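Local atomic coordinates of Fe(2+) transporter FeoB (Escherichia coli, PDB entry 3I8S), a protein that uses its cytosolic GTPase domain to drive uptake of ferrous iron across the inner membrane, probably by coupling GTP binding to channel opening. Residues 54-65 with 100-112. Sequence-based numbering, arbitrary orientation.
Sequences LVDLPGTYSLTT and RNLYLTLQLLELG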
loop_
_atom_site.group_PDB
_atom_site.type_symbol
_atom_site.label_atom_id
_atom_site.label_comp_id
_atom_site.label_asym_id
_atom_site.label_seq_id
_atom_site.Cartn_x
_atom_site.Cartn_y
_atom_site.Cartn_z
ATOM N N LEU A 54 -9.549 13.882 1.328
ATOM C CA LEU A 54 -8.450 13.195 0.658
ATOM C C LEU A 54 -7.129 13.755 1.147
ATOM O O LEU A 54 -6.851 14.932 0.983
ATOM C CB LEU A 54 -8.566 13.397 -0.867
ATOM C CG LEU A 54 -7.630 12.622 -1.767
ATOM C CD1 LEU A 54 -7.934 11.119 -1.582
ATOM C CD2 LEU A 54 -7.743 13.157 -3.258
ATOM N N VAL A 55 -6.328 12.900 1.755
ATOM C CA VAL A 55 -5.032 13.246 2.308
ATOM C C VAL A 55 -3.950 12.726 1.375
ATOM O O VAL A 55 -3.851 11.503 1.109
ATOM C CB VAL A 55 -4.857 12.638 3.742
ATOM C CG1 VAL A 55 -3.474 13.014 4.286
ATOM C CG2 VAL A 55 -5.979 13.099 4.663
ATOM N N ASP A 56 -3.174 13.634 0.832
ATOM C CA ASP A 56 -2.151 13.272 -0.149
ATOM C C ASP A 56 -0.905 12.817 0.595
ATOM O O ASP A 56 -0.262 13.635 1.257
ATOM C CB ASP A 56 -1.810 14.480 -1.010
ATOM C CG ASP A 56 -0.758 14.160 -2.093
ATOM O OD1 ASP A 56 -0.701 13.035 -2.609
ATOM O OD2 ASP A 56 -0.041 15.092 -2.431
ATOM N N LEU A 57 -0.514 11.578 0.460
ATOM C CA LEU A 57 0.671 11.122 1.209
ATOM C C LEU A 57 1.955 11.284 0.357
ATOM O O LEU A 57 1.899 11.202 -0.872
ATOM C CB LEU A 57 0.473 9.684 1.649
ATOM C CG LEU A 57 -0.759 9.355 2.475
ATOM C CD1 LEU A 57 -0.740 7.903 2.875
ATOM C CD2 LEU A 57 -0.844 10.318 3.680
ATOM N N PRO A 58 3.113 11.524 1.005
ATOM C CA PRO A 58 4.332 11.708 0.208
ATOM C C PRO A 58 4.605 10.466 -0.623
ATOM O O PRO A 58 4.262 9.370 -0.210
ATOM C CB PRO A 58 5.423 11.923 1.256
ATOM C CG PRO A 58 4.719 12.351 2.457
ATOM C CD PRO A 58 3.388 11.651 2.442
ATOM N N GLY A 59 5.138 10.652 -1.819
ATOM C CA GLY A 59 5.439 9.525 -2.702
ATOM C C GLY A 59 6.464 8.627 -2.056
ATOM O O GLY A 59 7.403 9.103 -1.428
ATOM N N THR A 60 6.293 7.313 -2.237
ATOM C CA THR A 60 7.163 6.333 -1.635
ATOM C C THR A 60 7.146 4.993 -2.414
ATOM O O THR A 60 6.130 4.645 -2.996
ATOM C CB THR A 60 6.818 6.088 -0.119
ATOM O OG1 THR A 60 7.880 5.352 0.485
ATOM C CG2 THR A 60 5.477 5.349 0.090
ATOM N N TYR A 61 8.291 4.305 -2.395
ATOM C CA TYR A 61 8.438 2.986 -3.007
ATOM C C TYR A 61 7.889 1.887 -2.071
ATOM O O TYR A 61 7.427 0.852 -2.528
ATOM C CB TYR A 61 9.913 2.712 -3.356
ATOM C CG TYR A 61 10.130 1.287 -3.780
ATOM C CD1 TYR A 61 9.660 0.819 -5.002
ATOM C CD2 TYR A 61 10.825 0.391 -2.951
ATOM C CE1 TYR A 61 9.838 -0.519 -5.376
ATOM C CE2 TYR A 61 10.981 -0.929 -3.309
ATOM C CZ TYR A 61 10.535 -1.371 -4.521
ATOM O OH TYR A 61 10.718 -2.703 -4.832
ATOM N N SER A 62 7.937 2.142 -0.757
ATOM C CA SER A 62 7.553 1.169 0.241
ATOM C C SER A 62 7.185 1.847 1.562
ATOM O O SER A 62 7.297 3.059 1.683
ATOM C CB SER A 62 8.678 0.154 0.484
ATOM O OG SER A 62 9.663 0.650 1.367
ATOM N N LEU A 63 6.784 1.031 2.525
ATOM C CA LEU A 63 6.508 1.477 3.879
ATOM C C LEU A 63 7.635 1.043 4.822
ATOM O O LEU A 63 7.520 1.189 6.053
ATOM C CB LEU A 63 5.170 0.895 4.346
ATOM C CG LEU A 63 3.935 1.360 3.558
ATOM C CD1 LEU A 63 2.647 0.852 4.166
ATOM C CD2 LEU A 63 3.860 2.841 3.356
ATOM N N THR A 64 8.746 0.573 4.260
ATOM C CA THR A 64 9.815 -0.040 5.021
ATOM C C THR A 64 10.936 0.932 5.340
ATOM O O THR A 64 11.355 1.701 4.469
ATOM C CB THR A 64 10.398 -1.241 4.235
ATOM O OG1 THR A 64 9.370 -2.225 4.086
ATOM C CG2 THR A 64 11.602 -1.802 4.959
ATOM N N THR A 65 11.397 0.873 6.598
ATOM C CA THR A 65 12.456 1.711 7.163
ATOM C C THR A 65 13.638 0.863 7.634
ATOM O O THR A 65 14.468 0.435 6.830
ATOM C CB THR A 65 11.999 2.430 8.443
ATOM O OG1 THR A 65 10.966 3.363 8.138
ATOM C CG2 THR A 65 13.204 3.108 9.111
ATOM N N ARG A 100 7.528 -2.745 -10.341
ATOM C CA ARG A 100 8.109 -1.825 -9.360
ATOM C C ARG A 100 7.039 -1.251 -8.440
ATOM O O ARG A 100 7.175 -1.225 -7.185
ATOM C CB ARG A 100 8.823 -0.653 -10.066
ATOM C CG ARG A 100 9.392 0.401 -9.081
ATOM C CD ARG A 100 10.381 1.315 -9.729
ATOM N NE ARG A 100 11.221 2.019 -8.754
ATOM C CZ ARG A 100 12.530 2.266 -8.914
ATOM N NH1 ARG A 100 13.201 1.835 -9.980
ATOM N NH2 ARG A 100 13.195 2.941 -7.977
ATOM N N ASN A 101 5.973 -0.757 -9.052
ATOM C CA ASN A 101 4.925 -0.090 -8.281
ATOM C C ASN A 101 4.166 -1.024 -7.340
ATOM O O ASN A 101 3.638 -0.579 -6.300
ATOM C CB ASN A 101 3.905 0.615 -9.190
ATOM C CG ASN A 101 4.395 1.971 -9.700
ATOM O OD1 ASN A 101 3.700 2.976 -9.541
ATOM N ND2 ASN A 101 5.600 2.013 -10.310
ATOM N N LEU A 102 4.096 -2.313 -7.693
ATOM C CA LEU A 102 3.330 -3.241 -6.896
ATOM C C LEU A 102 3.983 -3.576 -5.524
ATOM O O LEU A 102 3.346 -4.204 -4.674
ATOM C CB LEU A 102 3.031 -4.532 -7.682
ATOM C CG LEU A 102 1.868 -4.430 -8.694
ATOM C CD1 LEU A 102 1.753 -5.801 -9.468
ATOM C CD2 LEU A 102 0.563 -4.041 -8.012
ATOM N N TYR A 103 5.251 -3.230 -5.329
ATOM C CA TYR A 103 5.868 -3.532 -4.016
ATOM C C TYR A 103 5.080 -2.809 -2.915
ATOM O O TYR A 103 4.676 -3.393 -1.900
ATOM C CB TYR A 103 7.332 -3.183 -4.005
ATOM C CG TYR A 103 8.037 -3.739 -2.796
ATOM C CD1 TYR A 103 8.478 -5.049 -2.787
ATOM C CD2 TYR A 103 8.212 -2.969 -1.636
ATOM C CE1 TYR A 103 9.095 -5.585 -1.683
ATOM C CE2 TYR A 103 8.846 -3.491 -0.520
ATOM C CZ TYR A 103 9.268 -4.822 -0.555
ATOM O OH TYR A 103 9.899 -5.367 0.524
ATOM N N LEU A 104 4.849 -1.520 -3.121
ATOM C CA LEU A 104 4.030 -0.730 -2.205
ATOM C C LEU A 104 2.611 -1.296 -2.046
ATOM O O LEU A 104 2.129 -1.496 -0.962
ATOM C CB LEU A 104 3.934 0.710 -2.703
ATOM C CG LEU A 104 3.121 1.675 -1.825
ATOM C CD1 LEU A 104 3.614 1.775 -0.368
ATOM C CD2 LEU A 104 3.154 3.107 -2.505
ATOM N N THR A 105 1.949 -1.562 -3.155
ATOM C CA THR A 105 0.634 -2.147 -3.134
ATOM C C THR A 105 0.541 -3.392 -2.229
ATOM O O THR A 105 -0.376 -3.504 -1.393
ATOM C CB THR A 105 0.182 -2.510 -4.562
ATOM O OG1 THR A 105 0.511 -1.457 -5.496
ATOM C CG2 THR A 105 -1.316 -2.783 -4.542
ATOM N N LEU A 106 1.468 -4.309 -2.400
ATOM C CA LEU A 106 1.472 -5.533 -1.595
ATOM C C LEU A 106 1.616 -5.217 -0.126
ATOM O O LEU A 106 1.014 -5.868 0.688
ATOM C CB LEU A 106 2.491 -6.548 -2.045
ATOM C CG LEU A 106 1.891 -7.630 -2.975
ATOM C CD1 LEU A 106 1.165 -7.045 -4.144
ATOM C CD2 LEU A 106 2.999 -8.646 -3.423
ATOM N N GLN A 107 2.431 -4.216 0.228
ATOM C CA GLN A 107 2.560 -3.830 1.634
ATOM C C GLN A 107 1.231 -3.352 2.194
ATOM O O GLN A 107 0.868 -3.723 3.307
ATOM C CB GLN A 107 3.639 -2.754 1.832
ATOM C CG GLN A 107 5.039 -3.201 1.424
ATOM C CD GLN A 107 6.107 -2.971 2.516
ATOM O OE1 GLN A 107 6.673 -1.872 2.645
ATOM N NE2 GLN A 107 6.373 -4.010 3.303
ATOM N N LEU A 108 0.513 -2.525 1.442
ATOM C CA LEU A 108 -0.796 -2.001 1.857
ATOM C C LEU A 108 -1.781 -3.135 2.053
ATOM O O LEU A 108 -2.479 -3.172 3.051
ATOM C CB LEU A 108 -1.394 -1.031 0.846
ATOM C CG LEU A 108 -0.532 0.162 0.521
ATOM C CD1 LEU A 108 -1.211 0.881 -0.582
ATOM C CD2 LEU A 108 -0.368 0.990 1.782
ATOM N N LEU A 109 -1.785 -4.080 1.122
ATOM C CA LEU A 109 -2.723 -5.211 1.173
ATOM C C LEU A 109 -2.417 -6.141 2.361
ATOM O O LEU A 109 -3.326 -6.667 3.008
ATOM C CB LEU A 109 -2.644 -5.964 -0.177
ATOM C CG LEU A 109 -3.178 -5.171 -1.375
ATOM C CD1 LEU A 109 -2.897 -5.917 -2.699
ATOM C CD2 LEU A 109 -4.642 -4.879 -1.194
ATOM N N GLU A 110 -1.141 -6.336 2.646
ATOM C CA GLU A 110 -0.730 -7.140 3.794
ATOM C C GLU A 110 -1.134 -6.525 5.145
ATOM O O GLU A 110 -1.388 -7.255 6.114
ATOM C CB GLU A 110 0.762 -7.395 3.781
ATOM C CG GLU A 110 1.215 -8.328 2.731
ATOM C CD GLU A 110 2.575 -8.884 3.044
ATOM O OE1 GLU A 110 3.566 -8.106 3.113
ATOM O OE2 GLU A 110 2.640 -10.089 3.265
ATOM N N LEU A 111 -1.201 -5.193 5.200
ATOM C CA LEU A 111 -1.709 -4.491 6.395
ATOM C C LEU A 111 -3.218 -4.625 6.513
ATOM O O LEU A 111 -3.817 -4.430 7.597
ATOM C CB LEU A 111 -1.316 -2.999 6.339
ATOM C CG LEU A 111 0.123 -2.769 6.761
ATOM C CD1 LEU A 111 0.572 -1.362 6.319
ATOM C CD2 LEU A 111 0.222 -2.977 8.274
ATOM N N GLY A 112 -3.852 -4.965 5.399
ATOM C CA GLY A 112 -5.270 -5.226 5.406
ATOM C C GLY A 112 -6.128 -3.980 5.335
ATOM O O GLY A 112 -7.333 -4.051 5.602
HETATM O O HOH W 1 6.415 0.224 -4.844
HETATM O O HOH W 2 10.505 -4.172 2.643
#
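Leu63 and Gln107 make the main polar link: in the conformer described, OE1 of Gln107 takes the backbone N-H of Leu63 at 2.9 Å, the donor lying in the amide's carbonyl plane and the N-H···O angle 156°. A bend at chi2 brings the Gln107 amide to the loop, with Thr64 OG1 3.1 Å from OE1. Gln207 holds both Thr64 OG1 and Gln107 NE2. Ser62 OG accepts from Thr64 N, an ST turn that helps shape the backbone beside the glutamine.

One water accepts from Leu104 N, at the kink of helix 98-111, and lies within bonding distance of Tyr61 O and Arg100 O, though it may not donate to both; another lies between Thr64 OG1 and Tyr103 OH, the latter also bonded to Arg248.

This is the G3 end of a P-loop GTPase: strand 51-56 runs into Asp56-Gly59, predicted to bind GTP, and the switch II segment that follows lies along helix 98-111. Leu104 also reaches the Walker A loop near Gly10.

Apolar contacts centre on Leu63, whose CD2 meets Leu104 CD1 while its CD1 touches both Leu108 CD2 and Leu111 CD1.

The rings of Tyr61 and Tyr103 are nearly parallel (6°) but barely overlap, centroids 5.2 Å apart, and Tyr61 CZ packs 3.7 Å from Tyr103 CB. Although CB of Tyr61 points away from the helix, a chi1 of 171° swings the ring back to it, CE1 lying 3.8 Å from Arg100 CG, and its OH bonds to Tyr249. A serine here would probably uncover Tyr103 CB and Arg100 CG and leave the Tyr249 hydroxyl without this partner.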